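Local coordinates for capsular polysaccharide biosynthesis protein (PDB 4BQN), which binds coenzyme A and probably acts as an acetyltransferase in the biosynthesis of the capsular polysaccharide of Burkholderia pseudomallei, at residues G119-L124 against L274-W279; P233-K238 against V262-K267. The protein carries 1 engineered substitution. One frame throughout, in Å; residues are numbered along the deposited sequence. Where two conformers were deposited one is given.

Interaction 1 (G119-L124 against L274-W279); sequences GYVDAL and LEQFEW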
loop_
_atom_site.group_PDB
_atom_site.type_symbol
_atom_site.label_atom_id
_atom_site.label_comp_id
_atom_site.label_asym_id
_atom_site.label_seq_id
_atom_site.Cartn_x
_atom_site.Cartn_y
_atom_site.Cartn_z
ATOM N N GLY A 119 8.857 -5.292 -7.169
ATOM C CA GLY A 119 8.521 -4.149 -6.312
ATOM C C GLY A 119 8.646 -4.367 -4.805
ATOM O O GLY A 119 8.493 -3.423 -4.022
ATOM N N TYR A 120 8.870 -5.612 -4.384
ATOM C CA TYR A 120 8.924 -5.965 -2.962
ATOM C C TYR A 120 10.046 -6.947 -2.729
ATOM O O TYR A 120 10.394 -7.734 -3.628
ATOM C CB TYR A 120 7.608 -6.599 -2.492
ATOM C CG TYR A 120 6.419 -5.742 -2.796
ATOM C CD1 TYR A 120 6.019 -4.735 -1.923
ATOM C CD2 TYR A 120 5.722 -5.895 -3.998
ATOM C CE1 TYR A 120 4.933 -3.923 -2.229
ATOM C CE2 TYR A 120 4.646 -5.081 -4.308
ATOM C CZ TYR A 120 4.261 -4.104 -3.424
ATOM O OH TYR A 120 3.186 -3.321 -3.742
ATOM N N VAL A 121 10.621 -6.884 -1.535
ATOM C CA VAL A 121 11.635 -7.825 -1.101
ATOM C C VAL A 121 11.389 -8.225 0.347
ATOM O O VAL A 121 10.648 -7.558 1.080
ATOM C CB VAL A 121 13.061 -7.236 -1.226
ATOM C CG1 VAL A 121 13.413 -6.934 -2.685
ATOM C CG2 VAL A 121 13.223 -5.991 -0.365
ATOM N N ASP A 122 11.989 -9.331 0.752
ATOM C CA ASP A 122 11.868 -9.775 2.128
ATOM C C ASP A 122 13.034 -9.193 2.923
ATOM O O ASP A 122 14.185 -9.613 2.775
ATOM C CB ASP A 122 11.782 -11.303 2.209
ATOM C CG ASP A 122 11.379 -11.780 3.582
ATOM O OD1 ASP A 122 12.120 -11.486 4.543
ATOM O OD2 ASP A 122 10.294 -12.397 3.701
ATOM N N ALA A 123 12.732 -8.179 3.725
ATOM C CA ALA A 123 13.723 -7.505 4.539
ATOM C C ALA A 123 14.308 -8.386 5.631
ATOM O O ALA A 123 15.447 -8.164 6.039
ATOM C CB ALA A 123 13.146 -6.235 5.140
ATOM N N LEU A 124 13.561 -9.373 6.121
ATOM C CA LEU A 124 14.163 -10.264 7.110
ATOM C C LEU A 124 15.277 -11.077 6.464
ATOM O O LEU A 124 16.303 -11.310 7.079
ATOM C CB LEU A 124 13.114 -11.161 7.770
ATOM C CG LEU A 124 13.642 -11.903 9.006
ATOM C CD1 LEU A 124 14.085 -10.946 10.107
ATOM C CD2 LEU A 124 12.578 -12.847 9.523
ATOM N N LEU A 274 14.375 -18.509 -1.688
ATOM C CA LEU A 274 15.742 -18.739 -2.142
ATOM C C LEU A 274 16.197 -17.663 -3.133
ATOM O O LEU A 274 17.334 -17.182 -3.059
ATOM C CB LEU A 274 15.866 -20.135 -2.753
ATOM C CG LEU A 274 15.727 -21.321 -1.786
ATOM C CD1 LEU A 274 15.651 -22.638 -2.539
ATOM C CD2 LEU A 274 16.831 -21.363 -0.739
ATOM N N GLU A 275 15.310 -17.272 -4.046
ATOM C CA GLU A 275 15.628 -16.216 -5.019
ATOM C C GLU A 275 15.831 -14.854 -4.355
ATOM O O GLU A 275 16.615 -14.037 -4.821
ATOM C CB GLU A 275 14.556 -16.149 -6.111
ATOM C CG GLU A 275 14.587 -17.329 -7.075
ATOM C CD GLU A 275 13.516 -17.277 -8.157
ATOM O OE1 GLU A 275 12.921 -16.199 -8.375
ATOM O OE2 GLU A 275 13.269 -18.324 -8.796
ATOM N N GLN A 276 15.128 -14.607 -3.257
ATOM C CA GLN A 276 15.379 -13.387 -2.475
ATOM C C GLN A 276 16.815 -13.355 -1.962
ATOM O O GLN A 276 17.501 -12.328 -2.054
ATOM C CB GLN A 276 14.383 -13.254 -1.307
ATOM C CG GLN A 276 12.955 -12.970 -1.751
ATOM C CD GLN A 276 12.783 -11.534 -2.210
ATOM O OE1 GLN A 276 13.136 -10.600 -1.492
ATOM N NE2 GLN A 276 12.259 -11.350 -3.417
ATOM N N PHE A 277 17.281 -14.478 -1.416
ATOM C CA PHE A 277 18.687 -14.564 -1.000
ATOM C C PHE A 277 19.620 -14.252 -2.164
ATOM O O PHE A 277 20.551 -13.457 -2.019
ATOM C CB PHE A 277 19.021 -15.937 -0.400
ATOM C CG PHE A 277 18.737 -16.037 1.070
ATOM C CD1 PHE A 277 19.715 -15.685 2.007
ATOM C CD2 PHE A 277 17.486 -16.456 1.527
ATOM C CE1 PHE A 277 19.461 -15.757 3.368
ATOM C CE2 PHE A 277 17.233 -16.541 2.889
ATOM C CZ PHE A 277 18.214 -16.174 3.806
ATOM N N GLU A 278 19.353 -14.857 -3.319
ATOM C CA GLU A 278 20.204 -14.667 -4.489
ATOM C C GLU A 278 20.206 -13.200 -4.923
ATOM O O GLU A 278 21.245 -12.656 -5.292
ATOM C CB GLU A 278 19.752 -15.601 -5.606
ATOM C CG GLU A 278 20.033 -17.056 -5.244
ATOM C CD GLU A 278 19.217 -18.089 -5.999
ATOM O OE1 GLU A 278 18.417 -17.732 -6.886
ATOM O OE2 GLU A 278 19.387 -19.288 -5.694
ATOM N N TRP A 279 19.048 -12.550 -4.833
ATOM C CA TRP A 279 18.921 -11.152 -5.212
ATOM C C TRP A 279 19.764 -10.267 -4.283
ATOM O O TRP A 279 20.562 -9.458 -4.759
ATOM C CB TRP A 279 17.446 -10.737 -5.211
ATOM C CG TRP A 279 17.223 -9.380 -5.811
ATOM C CD1 TRP A 279 17.017 -9.096 -7.136
ATOM C CD2 TRP A 279 17.192 -8.124 -5.124
ATOM N NE1 TRP A 279 16.866 -7.738 -7.315
ATOM C CE2 TRP A 279 16.956 -7.121 -6.095
ATOM C CE3 TRP A 279 17.326 -7.744 -3.777
ATOM C CZ2 TRP A 279 16.878 -5.763 -5.770
ATOM C CZ3 TRP A 279 17.239 -6.373 -3.452
ATOM C CH2 TRP A 279 17.027 -5.410 -4.450
#

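Interaction 2 (P233-K238 against V262-K267); sequences PLDVTK and VLYKKK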
loop_
_atom_site.group_PDB
_atom_site.type_symbol
_atom_site.label_atom_id
_atom_site.label_comp_id
_atom_site.label_asym_id
_atom_site.label_seq_id
_atom_site.Cartn_x
_atom_site.Cartn_y
_atom_site.Cartn_z
ATOM N N PRO A 233 -8.535 -4.202 -8.358
ATOM C CA PRO A 233 -7.582 -3.548 -9.266
ATOM C C PRO A 233 -6.108 -3.691 -8.910
ATOM O O PRO A 233 -5.272 -3.514 -9.788
ATOM C CB PRO A 233 -7.980 -2.062 -9.219
ATOM C CG PRO A 233 -9.313 -2.009 -8.591
ATOM C CD PRO A 233 -9.471 -3.239 -7.745
ATOM N N LEU A 234 -5.796 -4.023 -7.659
ATOM C CA LEU A 234 -4.402 -4.098 -7.214
ATOM C C LEU A 234 -4.004 -5.527 -6.856
ATOM O O LEU A 234 -3.341 -5.762 -5.849
ATOM C CB LEU A 234 -4.169 -3.136 -6.047
ATOM C CG LEU A 234 -4.410 -1.671 -6.412
ATOM C CD1 LEU A 234 -4.304 -0.818 -5.169
ATOM C CD2 LEU A 234 -3.426 -1.171 -7.455
ATOM N N ASP A 235 -4.400 -6.472 -7.702
ATOM C CA ASP A 235 -4.186 -7.894 -7.429
ATOM C C ASP A 235 -2.977 -8.505 -8.148
ATOM O O ASP A 235 -2.814 -9.727 -8.138
ATOM C CB ASP A 235 -5.447 -8.699 -7.777
ATOM C CG ASP A 235 -5.703 -8.770 -9.268
ATOM O OD1 ASP A 235 -5.284 -7.859 -10.010
ATOM O OD2 ASP A 235 -6.349 -9.744 -9.704
ATOM N N VAL A 236 -2.130 -7.668 -8.749
ATOM C CA VAL A 236 -0.970 -8.149 -9.507
ATOM C C VAL A 236 -0.065 -9.091 -8.691
ATOM O O VAL A 236 0.358 -10.155 -9.188
ATOM C CB VAL A 236 -0.136 -6.966 -10.097
ATOM C CG1 VAL A 236 0.288 -5.938 -9.048
ATOM C CG2 VAL A 236 1.091 -7.477 -10.849
ATOM N N THR A 237 0.201 -8.715 -7.445
ATOM C CA THR A 237 1.170 -9.402 -6.610
ATOM C C THR A 237 0.552 -9.732 -5.262
ATOM O O THR A 237 -0.110 -8.895 -4.638
ATOM C CB THR A 237 2.446 -8.557 -6.492
ATOM O OG1 THR A 237 3.093 -8.574 -7.771
ATOM C CG2 THR A 237 3.400 -9.068 -5.425
ATOM N N LYS A 238 0.751 -10.968 -4.815
ATOM C CA LYS A 238 0.102 -11.440 -3.594
ATOM C C LYS A 238 1.150 -12.077 -2.706
ATOM O O LYS A 238 1.657 -13.164 -3.015
ATOM C CB LYS A 238 -1.037 -12.416 -3.924
ATOM C CG LYS A 238 -2.118 -11.824 -4.831
ATOM C CD LYS A 238 -3.244 -12.788 -5.178
ATOM C CE LYS A 238 -4.278 -12.094 -6.059
ATOM N NZ LYS A 238 -5.353 -13.005 -6.549
ATOM N N VAL A 262 3.500 -13.167 -8.123
ATOM C CA VAL A 262 4.317 -12.009 -8.442
ATOM C C VAL A 262 4.111 -11.674 -9.915
ATOM O O VAL A 262 4.319 -12.527 -10.794
ATOM C CB VAL A 262 5.808 -12.234 -8.082
ATOM C CG1 VAL A 262 6.042 -12.015 -6.590
ATOM C CG2 VAL A 262 6.279 -13.621 -8.507
ATOM N N LEU A 263 3.686 -10.444 -10.189
ATOM C CA LEU A 263 3.386 -10.008 -11.566
ATOM C C LEU A 263 2.474 -11.022 -12.276
ATOM O O LEU A 263 2.726 -11.419 -13.415
ATOM C CB LEU A 263 4.678 -9.739 -12.360
ATOM C CG LEU A 263 5.696 -8.798 -11.701
ATOM C CD1 LEU A 263 6.979 -8.727 -12.518
ATOM C CD2 LEU A 263 5.106 -7.415 -11.456
ATOM N N TYR A 264 1.428 -11.447 -11.569
ATOM C CA TYR A 264 0.397 -12.371 -12.061
ATOM C C TYR A 264 0.866 -13.805 -12.300
ATOM O O TYR A 264 0.124 -14.608 -12.865
ATOM C CB TYR A 264 -0.329 -11.823 -13.303
ATOM C CG TYR A 264 -1.242 -10.658 -12.982
ATOM C CD1 TYR A 264 -2.432 -10.852 -12.268
ATOM C CD2 TYR A 264 -0.904 -9.365 -13.365
ATOM C CE1 TYR A 264 -3.264 -9.791 -11.954
ATOM C CE2 TYR A 264 -1.737 -8.292 -13.074
ATOM C CZ TYR A 264 -2.911 -8.505 -12.369
ATOM O OH TYR A 264 -3.724 -7.431 -12.072
ATOM N N LYS A 265 2.083 -14.122 -11.865
ATOM C CA LYS A 265 2.619 -15.480 -11.975
ATOM C C LYS A 265 2.761 -16.117 -10.597
ATOM O O LYS A 265 3.176 -15.467 -9.646
ATOM C CB LYS A 265 3.985 -15.472 -12.671
ATOM C CG LYS A 265 4.030 -14.757 -14.017
ATOM C CD LYS A 265 3.078 -15.376 -15.031
ATOM C CE LYS A 265 3.100 -14.610 -16.344
ATOM N NZ LYS A 265 1.958 -14.966 -17.231
ATOM N N LYS A 266 2.425 -17.397 -10.495
ATOM C CA LYS A 266 2.583 -18.106 -9.236
ATOM C C LYS A 266 4.022 -18.583 -9.064
ATOM O O LYS A 266 4.675 -19.016 -10.022
ATOM C CB LYS A 266 1.601 -19.280 -9.127
ATOM C CG LYS A 266 0.125 -18.889 -9.173
ATOM C CD LYS A 266 -0.280 -17.969 -8.023
ATOM C CE LYS A 266 -1.794 -17.859 -7.886
ATOM N NZ LYS A 266 -2.457 -17.209 -9.054
ATOM N N LYS A 267 4.510 -18.486 -7.835
ATOM C CA LYS A 267 5.855 -18.944 -7.483
ATOM C C LYS A 267 5.811 -19.633 -6.121
ATOM O O LYS A 267 5.313 -19.063 -5.143
ATOM C CB LYS A 267 6.809 -17.750 -7.461
ATOM C CG LYS A 267 8.288 -18.088 -7.365
ATOM C CD LYS A 267 9.143 -16.851 -7.625
ATOM C CE LYS A 267 9.033 -16.357 -9.068
ATOM N NZ LYS A 267 9.926 -15.200 -9.375
HETATM O O HOH W 1 -2.796 -4.866 -10.261
HETATM O O HOH W 2 -4.489 -15.160 -7.799
#

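Interaction 1 (G119-L124 against L274-W279)
The backbone N-H of Asp122 donates to the side-chain carbonyl of Gln276, with N to OE1 at 2.8 Å and an N-H···O angle of 161°. The bond is nearly straight at the hydrogen, yet the donor sits well above the plane of the amide, 45° out of it, so it does not use a lone pair of OE1. The Gln276 chain bends at chi2 (-75°) and presents its amide to the strand edge, where OE1 also lies 3.2 Å from Val121 CA. One turn further along the same helix, Trp279 offers the face of its indole to Val121. The CG1 methyl stands over the six-membered ring, 4.2 Å from its centroid and nearest to CZ3, in a CH-pi contact. Val121 also touches His116 and Phe291 of helix 285-296.

Asp122 turns its carboxylate away from Gln276. OD1 caps the N-H of Ile125, while OD2 is shared by the hydroxyls of Thr106 and Tyr242. Just before the strand, Tyr120 points away from the helix, its side chain about 5 Å from the bound coenzyme A and its OH hydrogen-bonded to OD1 of Asn200, a residue that binds coenzyme A. The whole is a strand-to-helix junction: strand 121-122 runs into helix 123-130 through an Asp N-cap, and helix 269-281 packs across the joint.

Interaction 2 (P233-K238 against V262-K267)
The shortest direct bond between the segments joins Tyr264 and Asp235: the phenol OH donates to OD1 at 2.6 Å, on the syn side of the carboxylate but 32° out of its plane. The same hydroxyl oxygen accepts a longer bond from a water that also donates to Pro233 O and accepts, at 3.3 Å, from Val236 N. The Tyr264 ring lies over the backbone of Val236, whose CA stands 3.6 Å from the ring centroid, a CH-pi contact.

Both inner N-H groups of the 262-265 turn are spent on the 233-238 loop. Tyr264 N donates to Val236 O at 2.9 Å, and this carbonyl takes a second bond from Gln261 NE2. Leu263 N points almost straight (172°) at Thr237 OG1, 3.1 Å away; chi1 of -70° sets that hydroxyl beside its own backbone N and toward the turn. Val236 CG2 presses closely on Leu263 CA at 3.5 Å. A second water accepts from both Lys238 NZ and Lys266 NZ, and Gln261 OE1 also holds Lys266 NZ.

Val262 and Lys265 pair through two reciprocal backbone bonds. With Leu263 and Tyr264 both at positive phi, this is a type I' turn, the classic two-residue beta hairpin connection, here joining strands 260-262 and 265-267.

How the interactions relate
Interaction 1 is buried and rests on one amide-to-backbone bond and aliphatic-to-indole packing between a strand-helix junction and helix 269-281. Interaction 2 is only partly buried: a hairpin turn with exposed residues lies against an irregular loop, held by several polar bonds and a bridging water. They are joined along the chain, since strand 265-267 is followed by helix 269-281, and interaction 2 is nested inside the loop closed by interaction 1. With centres about 16 Å apart, they still touch where Tyr120 CD2 packs on Thr237 CG2 at 4.2 Å and through a weak, long ion pair between Glu275 and Lys267. Interaction 1 comes nearer the bound coenzyme A than interaction 2, whose Val236 side chain is about 9 Å from it.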